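Local coordinates for p800 reaction center core protein (Heliobacterium modesticaldum, PDB 5V8K) that forms the homodimeric core of a photosynthetic reaction centre, binding bacteriochlorophylls and an iron-sulfur cluster for light-driven charge separation, at residues A263-L268 with Q450-A455; G271-I276 with L585-T590; G527-W532 with I591-A596. All blocks are in the same frame, centred on the assembly; numbering follows the deposited sequence.

Interaction 1: A263-L268 with Q450-A455; sequences AILGHL and QVIAPA. With GBF (Bacteriochlorophyll g), chain D.
Leu265 and Leu268 meet Ile452 and Ala455 in a small, buried, mainly apolar contact between two membrane-spanning helices, 258-291 and 449-459. The segments run almost antiparallel, at 167°, with their axes 11.1 Å apart, so long branched side chains have to bridge the interval. Leu268 does most of this. Its CG stands anti to the backbone N (chi1 170°), which carries CD2 across to the methyl CB of Ala455 at 3.9 Å and alongside Ile452, whose CG2 also receives CD1 of Leu265. The branched methyls of leucine and isoleucine can span such a spacing, while the short alanine lets the leucine methyl come close. Pro454 has no N-H for the turn before it, and the helix kinks there.

Both segments also serve pigments. ND1 of His267 gives a nearly straight bond of 2.7 Å to O of Ala263, in the plane of the ring; N of His267 reaches the same oxygen from the opposite face. The imidazole is thereby fixed so that NE2 can ligate the magnesium of one bacteriochlorophyll. Gln450 lays its amide nearly flat over the C3B-C4B-CHC rim of another, with CD 3.4 Å from C4B, and OE1 accepts a 2.5 Å bond from the water on that magnesium. With an alanine here the water would probably lose the acceptor that orients it, and the macrocycle the amide lying over that rim. Such antiparallel transmembrane helices, with chlorophylls held by histidine or by a bound water, are characteristic of the photosystem I family of reaction centres.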
# COMPACT_ATOMS: atom_id res chain seq x y z
N ALA A 263 -0.98 20.39 -16.68
CA ALA A 263 -0.23 20.11 -17.89
C ALA A 263 1.16 19.58 -17.56
O ALA A 263 1.69 18.69 -18.24
CB ALA A 263 -0.11 21.35 -18.73
N ILE A 264 1.78 20.14 -16.53
CA ILE A 264 3.11 19.73 -16.11
C ILE A 264 3.09 18.28 -15.66
O ILE A 264 3.94 17.47 -16.04
CB ILE A 264 3.63 20.66 -15.00
CG1 ILE A 264 4.03 21.99 -15.62
CG2 ILE A 264 4.82 20.03 -14.25
CD1 ILE A 264 4.33 23.05 -14.62
N LEU A 265 2.12 17.92 -14.83
CA LEU A 265 2.05 16.57 -14.33
C LEU A 265 1.85 15.60 -15.48
O LEU A 265 2.50 14.55 -15.52
CB LEU A 265 0.97 16.43 -13.27
CG LEU A 265 0.84 15.04 -12.65
CD1 LEU A 265 2.17 14.54 -11.97
CD2 LEU A 265 -0.28 15.04 -11.66
N GLY A 266 0.99 15.96 -16.45
CA GLY A 266 0.83 15.12 -17.62
C GLY A 266 2.12 14.90 -18.39
O GLY A 266 2.41 13.78 -18.81
N HIS A 267 2.92 15.96 -18.56
CA HIS A 267 4.14 15.82 -19.36
C HIS A 267 5.28 15.16 -18.58
O HIS A 267 6.11 14.49 -19.17
CB HIS A 267 4.57 17.18 -19.89
CG HIS A 267 3.70 17.68 -20.99
ND1 HIS A 267 2.46 18.24 -20.76
CD2 HIS A 267 3.83 17.62 -22.34
CE1 HIS A 267 1.89 18.54 -21.91
NE2 HIS A 267 2.69 18.15 -22.88
N LEU A 268 5.31 15.34 -17.26
CA LEU A 268 6.25 14.61 -16.42
C LEU A 268 6.01 13.11 -16.49
O LEU A 268 6.94 12.32 -16.66
CB LEU A 268 6.12 15.11 -14.98
CG LEU A 268 6.83 14.33 -13.93
CD1 LEU A 268 8.30 14.28 -14.28
CD2 LEU A 268 6.56 14.95 -12.57
N GLN A 450 9.73 7.34 -7.44
CA GLN A 450 10.66 8.15 -6.66
C GLN A 450 11.15 9.39 -7.39
O GLN A 450 11.82 10.23 -6.77
CB GLN A 450 11.86 7.27 -6.27
CG GLN A 450 11.51 6.22 -5.28
CD GLN A 450 10.68 6.79 -4.20
OE1 GLN A 450 9.47 6.62 -4.18
NE2 GLN A 450 11.31 7.56 -3.33
N VAL A 451 10.84 9.52 -8.67
CA VAL A 451 11.03 10.77 -9.41
C VAL A 451 9.75 11.60 -9.42
O VAL A 451 9.74 12.78 -9.07
CB VAL A 451 11.52 10.47 -10.84
CG1 VAL A 451 11.69 11.73 -11.63
CG2 VAL A 451 12.83 9.64 -10.83
N ILE A 452 8.63 10.96 -9.78
CA ILE A 452 7.38 11.67 -9.99
C ILE A 452 6.86 12.28 -8.69
O ILE A 452 6.44 13.43 -8.67
CB ILE A 452 6.35 10.73 -10.65
CG1 ILE A 452 6.84 10.38 -12.06
CG2 ILE A 452 4.95 11.39 -10.75
CD1 ILE A 452 6.17 9.15 -12.68
N ALA A 453 6.88 11.53 -7.60
CA ALA A 453 6.23 12.03 -6.39
C ALA A 453 6.96 13.23 -5.80
O ALA A 453 6.34 14.29 -5.63
CB ALA A 453 6.07 10.91 -5.37
N PRO A 454 8.25 13.16 -5.51
CA PRO A 454 8.93 14.36 -5.01
C PRO A 454 8.86 15.54 -5.97
O PRO A 454 8.84 16.70 -5.53
CB PRO A 454 10.39 13.89 -4.83
CG PRO A 454 10.37 12.48 -5.01
CD PRO A 454 9.20 12.04 -5.70
N ALA A 455 8.96 15.29 -7.27
CA ALA A 455 8.83 16.37 -8.24
C ALA A 455 7.47 17.04 -8.12
O ALA A 455 7.39 18.27 -8.05
CB ALA A 455 9.05 15.84 -9.64
MG GBF D . 8.41 5.00 -0.62
CHA GBF D . 6.20 5.53 2.05
CHB GBF D . 10.73 6.60 1.11
CHC GBF D . 10.65 3.57 -2.82
CHD GBF D . 5.92 2.95 -2.10
NA GBF D . 8.45 5.98 1.13
C1A GBF D . 7.48 6.29 2.04
C2A GBF D . 7.78 7.25 3.18
C3A GBF D . 9.25 7.54 2.86
C4A GBF D . 9.48 6.67 1.60
CMA GBF D . 9.41 9.02 2.59
CAA GBF D . 7.63 6.82 4.65
CBA GBF D . 7.74 8.04 5.56
CGA GBF D . 9.09 8.02 6.27
O1A GBF D . 9.93 7.13 6.14
O2A GBF D . 9.31 9.06 7.23
NB GBF D . 10.43 5.02 -0.77
C1B GBF D . 11.24 5.83 -0.07
C2B GBF D . 12.55 5.73 -0.57
C3B GBF D . 12.48 4.86 -1.66
C4B GBF D . 11.13 4.48 -1.77
CMB GBF D . 13.73 6.46 -0.04
CAB GBF D . 13.53 4.46 -2.61
CBB GBF D . 14.69 4.99 -2.77
NC GBF D . 8.33 3.49 -2.03
C1C GBF D . 9.25 3.17 -2.93
C2C GBF D . 9.05 2.33 -4.17
C3C GBF D . 7.62 2.26 -3.83
C4C GBF D . 7.26 2.91 -2.66
CMC GBF D . 9.44 3.04 -5.45
CAC GBF D . 6.61 1.56 -4.65
CBC GBF D . 6.88 0.76 -5.94
ND GBF D . 6.55 4.42 -0.28
C1D GBF D . 5.67 3.60 -0.81
C2D GBF D . 4.34 3.19 -0.05
C3D GBF D . 4.71 4.05 1.00
C4D GBF D . 5.93 4.75 0.90
CMD GBF D . 3.22 2.29 -0.43
CAD GBF D . 4.07 4.58 2.21
OBD GBF D . 3.10 4.12 2.92
CBD GBF D . 5.00 5.51 2.92
CGD GBF D . 4.31 6.84 3.13
O1D GBF D . 4.47 7.85 2.45
O2D GBF D . 3.31 6.90 4.17
CED GBF D . 2.49 8.06 4.28
C1 GBF D . 10.51 9.09 7.99
C2 GBF D . 10.43 8.12 9.12
C3 GBF D . 10.20 8.54 10.37
C4 GBF D . 9.94 10.00 10.63
C5 GBF D . 10.13 7.55 11.50
C6 GBF D . 11.30 7.67 12.48
C7 GBF D . 12.59 7.20 11.82
C8 GBF D . 13.45 6.33 12.38
C9 GBF D . 13.20 5.69 13.69
C10 GBF D . 14.68 5.91 11.61
C11 GBF D . 14.17 4.98 10.52
C12 GBF D . 13.75 3.71 11.19
C13 GBF D . 12.63 3.06 10.87
C14 GBF D . 12.36 1.80 11.60
C15 GBF D . 11.67 3.53 9.85
O HOH W 1 7.94 7.00 -2.18

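Interaction 2: G271-I276 with L585-T590; sequences GIMFWI and LFFKMT. With GBF (Bacteriochlorophyll g), chain B.
Met273, on helix 258-291, reaches over to Phe587 and Lys588 of helix 575-599; Lys588 and its neighbours extend the contact to a pigment and, through Phe586, to the second subunit. Leu585 turns elsewhere, setting CD2 beside the C15 methyl of a bacteriochlorophyll tail, an oily partner suited to a leucine. Phe586 belongs to an aromatic cluster with Trp532 and Phe446, and packs on Phe540 of the second subunit. At Phe587 the ring stands anti to the backbone N (chi1 -176°), an extension that brings CE2 to 4.1 Å from CG of Met273, while Ile452 and Ile445 line the ring from other helices. Lys588 follows, bent at chi2 (-59°) so that its chain runs over pyrrole ring B of the bacteriochlorophyll, with CD 3.6 Å from C2B. NZ gives a 2.7 Å bond to a water that ligates magnesium at 2.5 Å. Met273 crosses this chain at about a right angle and places SD 3.7 Å from NZ; a flexible thioether is polarisable enough to sit beside the amine, yet apolar enough to pack against phenylalanine. If the amine is protonated, its charge would be expected to polarise the water. Met589 carries CE to the vinyl carbon CBB of the same pigment at 3.7 Å. Thr590 closes the segment, turning OG1 back to O of Phe586 at 3.0 Å, from the face opposite its own backbone N, so that its hydroxyl is satisfied within the helix. This is a bacteriochlorophyll site between transmembrane helices, its axial water held by lysine, in a reaction centre of the photosystem I family.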
# COMPACT_ATOMS: atom_id res chain seq x y z
N GLY A 271 6.57 11.71 -20.06
CA GLY A 271 7.99 11.70 -20.34
C GLY A 271 8.70 10.53 -19.67
O GLY A 271 9.51 9.84 -20.29
N ILE A 272 8.37 10.26 -18.42
CA ILE A 272 8.97 9.12 -17.72
C ILE A 272 8.60 7.84 -18.45
O ILE A 272 9.42 6.92 -18.60
CB ILE A 272 8.49 9.07 -16.26
CG1 ILE A 272 9.06 10.26 -15.45
CG2 ILE A 272 8.85 7.74 -15.61
CD1 ILE A 272 10.53 10.32 -15.33
N MET A 273 7.35 7.78 -18.87
CA MET A 273 6.83 6.58 -19.55
C MET A 273 7.59 6.34 -20.90
O MET A 273 7.91 5.22 -21.27
CB MET A 273 5.28 6.55 -19.76
CG MET A 273 4.42 6.37 -18.52
SD MET A 273 2.75 6.95 -18.74
CE MET A 273 2.06 5.80 -19.89
N PHE A 274 7.84 7.38 -21.66
CA PHE A 274 8.56 7.22 -22.92
C PHE A 274 10.05 6.94 -22.69
O PHE A 274 10.67 6.24 -23.49
CB PHE A 274 8.40 8.46 -23.81
CG PHE A 274 7.15 8.45 -24.65
CD1 PHE A 274 7.13 7.75 -25.84
CD2 PHE A 274 6.00 9.13 -24.25
CE1 PHE A 274 5.98 7.71 -26.62
CE2 PHE A 274 4.86 9.08 -25.03
CZ PHE A 274 4.86 8.38 -26.22
N TRP A 275 10.63 7.49 -21.62
CA TRP A 275 12.02 7.21 -21.30
C TRP A 275 12.21 5.72 -21.02
O TRP A 275 13.08 5.06 -21.59
CB TRP A 275 12.43 8.05 -20.08
CG TRP A 275 13.84 7.95 -19.58
CD1 TRP A 275 14.99 7.84 -20.33
CD2 TRP A 275 14.25 7.99 -18.21
NE1 TRP A 275 16.09 7.80 -19.49
CE2 TRP A 275 15.66 7.90 -18.18
CE3 TRP A 275 13.56 8.09 -17.00
CZ2 TRP A 275 16.38 7.90 -16.98
CZ3 TRP A 275 14.26 8.08 -15.83
CH2 TRP A 275 15.67 8.00 -15.82
N ILE A 276 11.36 5.18 -20.15
CA ILE A 276 11.53 3.80 -19.72
C ILE A 276 11.10 2.85 -20.83
O ILE A 276 11.79 1.87 -21.10
CB ILE A 276 10.76 3.56 -18.41
CG1 ILE A 276 11.42 4.38 -17.30
CG2 ILE A 276 10.72 2.07 -18.08
CD1 ILE A 276 10.62 4.51 -16.03
N LEU A 585 -1.68 -0.85 -13.53
CA LEU A 585 -2.68 -0.29 -12.63
C LEU A 585 -2.09 0.28 -11.34
O LEU A 585 -2.66 1.22 -10.78
CB LEU A 585 -3.73 -1.34 -12.31
CG LEU A 585 -4.68 -1.71 -13.43
CD1 LEU A 585 -5.59 -2.83 -12.93
CD2 LEU A 585 -5.53 -0.51 -13.90
N PHE A 586 -1.02 -0.32 -10.81
CA PHE A 586 -0.38 0.19 -9.61
C PHE A 586 0.14 1.60 -9.87
O PHE A 586 -0.19 2.55 -9.15
CB PHE A 586 0.76 -0.79 -9.20
CG PHE A 586 1.42 -0.47 -7.94
CD1 PHE A 586 2.30 0.57 -7.84
CD2 PHE A 586 1.20 -1.25 -6.84
CE1 PHE A 586 2.97 0.84 -6.65
CE2 PHE A 586 1.86 -1.03 -5.64
CZ PHE A 586 2.75 0.05 -5.55
N PHE A 587 0.83 1.68 -10.97
CA PHE A 587 1.42 2.93 -11.45
C PHE A 587 0.32 4.02 -11.76
O PHE A 587 0.35 5.11 -11.29
CB PHE A 587 2.31 2.78 -12.69
CG PHE A 587 2.99 4.06 -13.14
CD1 PHE A 587 4.08 4.57 -12.46
CD2 PHE A 587 2.58 4.74 -14.28
CE1 PHE A 587 4.70 5.69 -12.89
CE2 PHE A 587 3.21 5.87 -14.68
CZ PHE A 587 4.27 6.34 -13.99
N LYS A 588 -0.67 3.67 -12.55
CA LYS A 588 -1.69 4.63 -12.96
C LYS A 588 -2.61 5.02 -11.81
O LYS A 588 -3.07 6.16 -11.76
CB LYS A 588 -2.50 4.10 -14.14
CG LYS A 588 -1.76 4.23 -15.47
CD LYS A 588 -1.42 5.71 -15.77
CE LYS A 588 -0.76 5.96 -17.12
NZ LYS A 588 -0.64 7.48 -17.29
N MET A 589 -2.95 4.09 -10.92
CA MET A 589 -3.78 4.50 -9.79
C MET A 589 -3.04 5.45 -8.85
O MET A 589 -3.65 6.35 -8.26
CB MET A 589 -4.29 3.28 -9.02
CG MET A 589 -5.33 2.44 -9.76
SD MET A 589 -6.79 3.33 -10.29
CE MET A 589 -6.35 3.51 -11.97
N THR A 590 -1.73 5.30 -8.72
CA THR A 590 -0.94 6.30 -8.01
C THR A 590 -1.04 7.65 -8.71
O THR A 590 -1.28 8.68 -8.07
CB THR A 590 0.52 5.87 -7.93
OG1 THR A 590 0.63 4.62 -7.20
CG2 THR A 590 1.30 6.92 -7.25
MG GBF B . -3.30 9.13 -19.90
CHA GBF B . -2.97 12.55 -20.69
CHB GBF B . -3.44 9.97 -16.70
CHC GBF B . -4.63 5.94 -19.40
CHD GBF B . -3.54 8.55 -23.46
NA GBF B . -2.99 10.82 -18.90
C1A GBF B . -2.85 12.11 -19.26
C2A GBF B . -2.56 13.15 -18.19
C3A GBF B . -2.71 12.26 -16.94
C4A GBF B . -3.07 10.93 -17.56
CMA GBF B . -1.41 12.13 -16.12
CAA GBF B . -3.43 14.43 -18.15
CBA GBF B . -4.95 14.22 -18.01
CGA GBF B . -5.57 13.62 -19.26
O1A GBF B . -5.54 14.18 -20.35
O2A GBF B . -6.03 12.24 -19.25
NB GBF B . -3.99 8.12 -18.27
C1B GBF B . -3.91 8.58 -17.01
C2B GBF B . -4.44 7.61 -16.16
C3B GBF B . -4.76 6.50 -16.94
C4B GBF B . -4.42 6.85 -18.25
CMB GBF B . -4.59 7.80 -14.68
CAB GBF B . -5.35 5.19 -16.51
CBB GBF B . -5.83 4.85 -15.33
NC GBF B . -3.93 7.63 -21.15
C1C GBF B . -4.40 6.42 -20.79
C2C GBF B . -4.81 5.34 -21.72
C3C GBF B . -4.44 6.24 -22.84
C4C GBF B . -3.94 7.50 -22.50
CMC GBF B . -3.95 4.09 -21.55
CAC GBF B . -4.58 5.84 -24.27
CBC GBF B . -5.11 4.49 -24.67
ND GBF B . -3.19 10.12 -21.64
C1D GBF B . -3.33 9.91 -22.95
C2D GBF B . -3.38 11.11 -24.00
C3D GBF B . -3.22 12.01 -22.95
C4D GBF B . -3.13 11.51 -21.63
CMD GBF B . -3.53 11.22 -25.49
CAD GBF B . -3.04 13.47 -22.85
OBD GBF B . -3.16 14.42 -23.69
CBD GBF B . -2.75 13.84 -21.42
CGD GBF B . -1.36 14.42 -21.22
O1D GBF B . -1.16 15.20 -20.33
O2D GBF B . -0.22 14.07 -22.06
CED GBF B . 0.98 14.84 -21.93
C1 GBF B . -6.58 11.65 -20.43
C2 GBF B . -6.95 10.24 -20.04
C3 GBF B . -7.25 9.28 -20.94
C4 GBF B . -7.21 9.58 -22.43
C5 GBF B . -7.62 7.88 -20.47
C6 GBF B . -7.86 7.73 -18.95
C7 GBF B . -8.40 6.33 -18.69
C8 GBF B . -9.61 6.06 -18.17
C9 GBF B . -10.57 7.15 -17.76
C10 GBF B . -10.05 4.62 -18.01
C11 GBF B . -9.40 3.96 -16.82
C12 GBF B . -9.85 2.51 -16.74
C13 GBF B . -9.32 1.69 -15.81
C14 GBF B . -9.76 0.26 -15.70
C15 GBF B . -8.28 2.18 -14.84
O HOH W 2 -0.91 8.31 -19.84

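Interaction 3: G527-W532 with I591-A596; sequences GAHFIW and IVCMWA. With GB0 (Bacteriochlorophyll g'), chain C.
NE2 of His529 ligates the magnesium of bacteriochlorophyll g' at 2.3 Å, and Cys593 of the facing helix presses its sulfur against the same imidazole. Set beside the backbone N of Cys593 (chi1 -72°), SG lies 3.3 Å from CE1 and 4.1 Å from the ring centroid of His529, approaching obliquely, 60° off the normal, a sulfur-aromatic contact. The pigment's CMA methyl sits over the centre of one face, and the sulfur comes in from that same side, at the CE1-ND1 rim. ND1 makes a weak hydrogen bond to O of Leu525, which would tend to hold the ring. One residue earlier, the small Ala528 lets helices 520-539 and 575-599 approach to 9.7 Å between axes, crossing at -163°, and its CB meets CG1 of Val592 at 3.7 Å. Compact Cys593 serves both partners: its CB also touches CAD of the pigment, at 3.4 Å. Trp532 offers an indole face to CMA, with CD2 3.4 Å away, and packs on Trp532 of the second subunit. A histidine-ligated bacteriochlorophyll g' beside the dimer interface is consistent with the P800 special pair, whose energetics this ligand and its sulfur-lined surroundings probably tune.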
# COMPACT_ATOMS: atom_id res chain seq x y z
N GLY A 527 -11.76 5.27 -5.12
CA GLY A 527 -11.78 4.22 -6.14
C GLY A 527 -10.38 3.81 -6.56
O GLY A 527 -10.07 2.63 -6.70
N ALA A 528 -9.50 4.79 -6.72
CA ALA A 528 -8.13 4.48 -7.09
C ALA A 528 -7.41 3.67 -6.01
O ALA A 528 -6.59 2.79 -6.32
CB ALA A 528 -7.40 5.79 -7.35
N HIS A 529 -7.66 3.98 -4.73
CA HIS A 529 -7.03 3.24 -3.66
C HIS A 529 -7.47 1.78 -3.69
O HIS A 529 -6.65 0.87 -3.48
CB HIS A 529 -7.35 3.86 -2.28
CG HIS A 529 -6.56 5.07 -1.95
ND1 HIS A 529 -6.52 6.18 -2.77
CD2 HIS A 529 -5.79 5.37 -0.88
CE1 HIS A 529 -5.75 7.10 -2.22
NE2 HIS A 529 -5.30 6.63 -1.08
N PHE A 530 -8.77 1.54 -3.83
CA PHE A 530 -9.28 0.17 -3.96
C PHE A 530 -8.55 -0.60 -5.07
O PHE A 530 -8.07 -1.71 -4.85
CB PHE A 530 -10.77 0.17 -4.24
CG PHE A 530 -11.37 -1.22 -4.26
CD1 PHE A 530 -11.64 -1.88 -3.08
CD2 PHE A 530 -11.59 -1.88 -5.46
CE1 PHE A 530 -12.16 -3.17 -3.09
CE2 PHE A 530 -12.10 -3.17 -5.48
CZ PHE A 530 -12.40 -3.81 -4.28
N ILE A 531 -8.51 -0.04 -6.28
CA ILE A 531 -7.87 -0.75 -7.39
C ILE A 531 -6.40 -0.99 -7.10
O ILE A 531 -5.86 -2.08 -7.37
CB ILE A 531 -8.09 0.02 -8.71
CG1 ILE A 531 -9.58 0.07 -9.07
CG2 ILE A 531 -7.37 -0.66 -9.89
CD1 ILE A 531 -9.88 0.90 -10.30
N TRP A 532 -5.72 0.01 -6.52
CA TRP A 532 -4.31 -0.13 -6.18
C TRP A 532 -4.10 -1.31 -5.23
O TRP A 532 -3.22 -2.14 -5.44
CB TRP A 532 -3.82 1.17 -5.55
CG TRP A 532 -2.40 1.26 -5.19
CD1 TRP A 532 -1.38 1.56 -6.01
CD2 TRP A 532 -1.83 1.08 -3.89
NE1 TRP A 532 -0.20 1.59 -5.32
CE2 TRP A 532 -0.45 1.29 -4.01
CE3 TRP A 532 -2.36 0.81 -2.63
CZ2 TRP A 532 0.41 1.25 -2.92
CZ3 TRP A 532 -1.50 0.78 -1.53
CH2 TRP A 532 -0.14 0.98 -1.68
N ILE A 591 -0.92 7.65 -10.03
CA ILE A 591 -1.02 8.89 -10.79
C ILE A 591 -2.43 9.51 -10.65
O ILE A 591 -2.56 10.74 -10.59
CB ILE A 591 -0.65 8.64 -12.27
CG1 ILE A 591 0.79 8.16 -12.43
CG2 ILE A 591 -0.82 9.92 -13.09
CD1 ILE A 591 1.81 8.90 -11.63
N VAL A 592 -3.49 8.69 -10.58
CA VAL A 592 -4.85 9.23 -10.39
C VAL A 592 -4.92 10.01 -9.08
O VAL A 592 -5.54 11.08 -9.01
CB VAL A 592 -5.89 8.10 -10.39
CG1 VAL A 592 -7.21 8.58 -9.77
CG2 VAL A 592 -6.12 7.56 -11.79
N CYS A 593 -4.32 9.46 -8.03
CA CYS A 593 -4.34 10.10 -6.72
C CYS A 593 -3.62 11.45 -6.79
O CYS A 593 -4.12 12.46 -6.28
CB CYS A 593 -3.70 9.18 -5.71
SG CYS A 593 -4.72 7.72 -5.29
N MET A 594 -2.49 11.49 -7.50
CA MET A 594 -1.74 12.72 -7.67
C MET A 594 -2.51 13.70 -8.53
O MET A 594 -2.46 14.90 -8.30
CB MET A 594 -0.36 12.42 -8.28
CG MET A 594 0.55 11.60 -7.33
SD MET A 594 2.11 11.27 -8.13
CE MET A 594 2.81 12.79 -7.66
N TRP A 595 -3.25 13.19 -9.51
CA TRP A 595 -4.13 14.02 -10.31
C TRP A 595 -5.19 14.71 -9.44
O TRP A 595 -5.45 15.90 -9.61
CB TRP A 595 -4.76 13.19 -11.41
CG TRP A 595 -5.40 14.12 -12.38
CD1 TRP A 595 -6.71 14.47 -12.42
CD2 TRP A 595 -4.72 14.88 -13.38
NE1 TRP A 595 -6.90 15.40 -13.41
CE2 TRP A 595 -5.70 15.67 -14.03
CE3 TRP A 595 -3.40 14.97 -13.80
CZ2 TRP A 595 -5.39 16.55 -15.03
CZ3 TRP A 595 -3.08 15.84 -14.81
CH2 TRP A 595 -4.07 16.62 -15.43
N ALA A 596 -5.76 14.01 -8.47
CA ALA A 596 -6.63 14.66 -7.49
C ALA A 596 -5.96 15.86 -6.84
O ALA A 596 -6.57 16.92 -6.71
CB ALA A 596 -7.07 13.67 -6.44
C1 GB0 C . 4.74 5.77 -3.60
C2 GB0 C . 5.22 7.17 -3.33
C3 GB0 C . 4.86 7.75 -2.21
C4 GB0 C . 4.02 7.05 -1.20
C5 GB0 C . 5.33 9.13 -1.98
C6 GB0 C . 6.07 9.21 -0.67
NB GB0 C . -3.48 5.62 1.57
ND GB0 C . -3.22 9.01 -0.46
C10 GB0 C . 8.02 12.53 -0.72
C11 GB0 C . 9.45 12.65 -0.22
C12 GB0 C . 9.67 14.02 0.37
C13 GB0 C . 10.91 14.51 0.47
C14 GB0 C . 12.08 13.74 -0.02
C15 GB0 C . 11.20 15.85 1.11
C1A GB0 C . -1.48 6.89 -1.91
C1B GB0 C . -3.17 4.40 1.14
C1C GB0 C . -4.91 8.00 2.92
C1D GB0 C . -3.73 10.21 -0.44
C2A GB0 C . -0.97 5.87 -2.90
C2B GB0 C . -3.66 3.49 2.06
C2C GB0 C . -5.59 8.88 3.91
C2D GB0 C . -3.37 11.33 -1.51
C3A GB0 C . -1.70 4.63 -2.44
C3B GB0 C . -4.28 4.18 3.08
C3C GB0 C . -5.46 9.98 2.94
C3D GB0 C . -2.53 10.42 -2.13
C4A GB0 C . -2.15 5.13 -1.10
C4B GB0 C . -4.19 5.52 2.72
C4C GB0 C . -4.86 9.68 1.73
C4D GB0 C . -2.43 9.10 -1.59
C7 GB0 C . 6.49 10.64 -0.48
C8 GB0 C . 7.66 11.09 -0.94
C9 GB0 C . 8.56 10.18 -1.71
CAA GB0 C . 0.54 5.68 -2.86
CAB GB0 C . -4.86 3.45 4.24
CAC GB0 C . -5.90 11.38 3.17
CAD GB0 C . -1.65 10.47 -3.31
CBA GB0 C . 1.02 4.77 -3.98
CBB GB0 C . -5.71 3.89 5.10
CBC GB0 C . -6.57 11.83 4.44
CBD GB0 C . -1.02 9.12 -3.46
CED GB0 C . 2.48 9.73 -4.69
CGA GB0 C . 2.52 4.66 -3.98
CGD GB0 C . 0.45 9.33 -3.37
CHA GB0 C . -1.61 8.29 -2.38
CHB GB0 C . -2.47 4.21 -0.14
CHC GB0 C . -4.79 6.64 3.48
CHD GB0 C . -4.62 10.63 0.64
CMA GB0 C . -2.94 4.23 -3.28
CMB GB0 C . -3.47 2.02 2.06
CMC GB0 C . -7.03 8.39 4.14
CMD GB0 C . -3.76 12.73 -1.71
NA GB0 C . -2.34 6.44 -1.00
NC GB0 C . -4.50 8.39 1.72
O1A GB0 C . 3.10 3.58 -3.85
O1D GB0 C . 1.06 9.52 -2.33
O2A GB0 C . 3.33 5.85 -3.83
O2D GB0 C . 1.13 9.34 -4.61
OBD GB0 C . -1.40 11.35 -4.20
MG GB0 C . -3.55 7.24 0.35

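The three contacts form one continuous buried cluster. The centres of interactions 1 and 2 lie about 10 Å apart, those of interactions 2 and 3 about 13 Å, and those of interactions 1 and 3 about 15 Å. Helix 258-291 joins interactions 1 and 2, helix 575-599 joins 2 and 3; helix 449-459 completes interaction 1 and helix 520-539 interaction 3. Along the chain interaction 2 crosses both others, whereas interaction 1 closes before interaction 3 opens. Ile452 packs on Phe587, Leu265 on Trp595, and Phe586 on Trp532. Remote sequence thus builds one helical core that holds pigments by histidine or through waters gripped by glutamine and lysine; interactions 2 and 3 reach the second subunit.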